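Local atomic coordinates of L-threonine 3-dehydrogenase (Clostridioides difficile, PDB entry 7OL1), a protein that probably catalyses the NAD+-dependent oxidation of L-threonine to 2-amino-3-ketobutyrate. Residues Ser146-Thr151 and Trp300-Asp305. Residues are numbered along the deposited sequence; the frame is centred on the assembly and turned at random.
Sequences SPKNMT and WPNSLD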
loop_
_atom_site.group_PDB
_atom_site.type_symbol
_atom_site.label_atom_id
_atom_site.label_comp_id
_atom_site.label_asym_id
_atom_site.label_seq_id
_atom_site.Cartn_x
_atom_site.Cartn_y
_atom_site.Cartn_z
ATOM N N SER A 146 -0.852 3.553 14.960
ATOM C CA SER A 146 0.093 2.429 15.112
ATOM C C SER A 146 0.499 2.427 16.584
ATOM O O SER A 146 0.720 3.484 17.182
ATOM C CB SER A 146 1.239 2.524 14.133
ATOM O OG SER A 146 0.949 1.749 12.954
ATOM N N PRO A 147 0.539 1.261 17.245
ATOM C CA PRO A 147 0.981 1.206 18.642
ATOM C C PRO A 147 2.315 1.953 18.806
ATOM O O PRO A 147 3.135 1.805 17.905
ATOM C CB PRO A 147 1.162 -0.289 18.920
ATOM C CG PRO A 147 0.357 -1.018 17.838
ATOM C CD PRO A 147 0.220 -0.055 16.675
ATOM N N LYS A 148 2.513 2.722 19.892
ATOM C CA LYS A 148 3.629 3.711 19.970
ATOM C C LYS A 148 4.805 3.163 20.802
ATOM O O LYS A 148 5.917 3.771 20.749
ATOM C CB LYS A 148 3.091 5.062 20.458
ATOM C CG LYS A 148 2.005 5.698 19.574
ATOM C CD LYS A 148 2.362 6.974 18.804
ATOM C CE LYS A 148 3.336 7.862 19.555
ATOM N NZ LYS A 148 3.462 9.213 18.961
ATOM N N ASN A 149 4.622 2.031 21.496
ATOM C CA ASN A 149 5.605 1.492 22.478
ATOM C C ASN A 149 5.783 -0.007 22.239
ATOM O O ASN A 149 4.771 -0.747 22.244
ATOM C CB ASN A 149 5.173 1.835 23.910
ATOM C CG ASN A 149 5.230 3.326 24.193
ATOM O OD1 ASN A 149 4.202 4.003 24.226
ATOM N ND2 ASN A 149 6.432 3.858 24.339
ATOM N N MET A 150 7.020 -0.442 22.011
ATOM C CA MET A 150 7.317 -1.803 21.476
ATOM C C MET A 150 6.328 -2.129 20.358
ATOM O O MET A 150 5.523 -3.100 20.493
ATOM C CB MET A 150 7.243 -2.868 22.569
ATOM C CG MET A 150 8.526 -2.944 23.337
ATOM S SD MET A 150 9.807 -3.865 22.455
ATOM C CE MET A 150 11.161 -2.802 22.949
ATOM N N THR A 151 6.363 -1.302 19.312
ATOM C CA THR A 151 5.495 -1.463 18.123
ATOM C C THR A 151 5.804 -2.828 17.547
ATOM O O THR A 151 6.949 -3.130 17.244
ATOM C CB THR A 151 5.688 -0.359 17.083
ATOM O OG1 THR A 151 5.505 0.883 17.759
ATOM C CG2 THR A 151 4.711 -0.471 15.938
ATOM N N TRP A 300 4.895 9.203 14.785
ATOM C CA TRP A 300 5.791 8.029 14.743
ATOM C C TRP A 300 5.881 7.385 16.112
ATOM O O TRP A 300 6.105 8.066 17.106
ATOM C CB TRP A 300 7.195 8.441 14.307
ATOM C CG TRP A 300 7.382 8.834 12.877
ATOM C CD1 TRP A 300 6.576 8.616 11.795
ATOM C CD2 TRP A 300 8.556 9.482 12.383
ATOM N NE1 TRP A 300 7.159 9.124 10.661
ATOM C CE2 TRP A 300 8.382 9.646 10.993
ATOM C CE3 TRP A 300 9.721 9.947 12.999
ATOM C CZ2 TRP A 300 9.345 10.270 10.207
ATOM C CZ3 TRP A 300 10.665 10.568 12.222
ATOM C CH2 TRP A 300 10.478 10.720 10.847
ATOM N N PRO A 301 5.857 6.044 16.165
ATOM C CA PRO A 301 6.265 5.321 17.361
ATOM C C PRO A 301 7.479 5.907 18.108
ATOM O O PRO A 301 8.330 6.585 17.514
ATOM C CB PRO A 301 6.626 3.935 16.819
ATOM C CG PRO A 301 5.795 3.766 15.562
ATOM C CD PRO A 301 5.491 5.158 15.055
ATOM N N ASN A 302 7.517 5.611 19.411
ATOM C CA ASN A 302 8.572 6.029 20.364
ATOM C C ASN A 302 9.669 4.966 20.333
ATOM O O ASN A 302 10.863 5.342 20.528
ATOM C CB ASN A 302 8.033 6.188 21.789
ATOM C CG ASN A 302 6.798 7.063 21.878
ATOM O OD1 ASN A 302 6.751 8.145 21.285
ATOM N ND2 ASN A 302 5.795 6.591 22.612
ATOM N N SER A 303 9.281 3.700 20.113
ATOM C CA SER A 303 10.212 2.536 20.120
ATOM C C SER A 303 9.566 1.346 19.406
ATOM O O SER A 303 8.347 1.160 19.557
ATOM C CB SER A 303 10.623 2.177 21.531
ATOM O OG SER A 303 9.588 1.466 22.191
ATOM N N LEU A 304 10.349 0.572 18.656
ATOM C CA LEU A 304 9.832 -0.582 17.877
ATOM C C LEU A 304 10.368 -1.853 18.518
ATOM O O LEU A 304 11.432 -1.786 19.208
ATOM C CB LEU A 304 10.302 -0.564 16.410
ATOM C CG LEU A 304 10.179 0.729 15.600
ATOM C CD1 LEU A 304 11.161 0.701 14.438
ATOM C CD2 LEU A 304 8.764 0.938 15.081
ATOM N N ASP A 305 9.737 -2.972 18.165
ATOM C CA ASP A 305 10.131 -4.318 18.623
ATOM C C ASP A 305 10.900 -5.039 17.510
ATOM O O ASP A 305 10.257 -5.625 16.623
ATOM C CB ASP A 305 8.881 -5.064 19.126
ATOM C CG ASP A 305 9.159 -6.448 19.681
ATOM O OD1 ASP A 305 10.353 -6.763 19.888
ATOM O OD2 ASP A 305 8.198 -7.215 19.854
#
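The carbonyl oxygen of Trp300, just past the end of helix 291-299, receives a weak hydrogen bond from Lys148 NZ, 3.4 Å away; the kinked lysine chain also brings this ammonium to Asp298 O, to which it hydrogen-bonds. The CB-CG edge of the Pro301 ring lies against Thr151 OG1, with CB at 3.4 Å and the two side chains crossing at about a right angle, while that hydroxyl donates to Pro147 O within its own loop. Asn302 N gives a hydrogen bond of 2.8 Å to Lys148 O, in the carbonyl plane, and Ser303 N adds a weak one to the same oxygen. Ser303 grips the other loop twice more: its OG, with chi1 at 77°, accepts the N-H of Met150 at 3.2 Å, and its carbonyl O takes an almost straight hydrogen bond from Thr151 N. Leu304 rests CD2 against Thr151 CB at 3.9 Å and reaches Phe142 beyond. Asp305 N donates to Thr151 O over 2.9 Å, CB meets Met150 SD, and OD1 is hydrogen-bonded to Ser307 OG. Thr151 and Leu304 thus form an isolated beta bridge, tying the loop after strand 132-138 of the Rossmann-type sheet to the connection between helices 291-299 and 307-313.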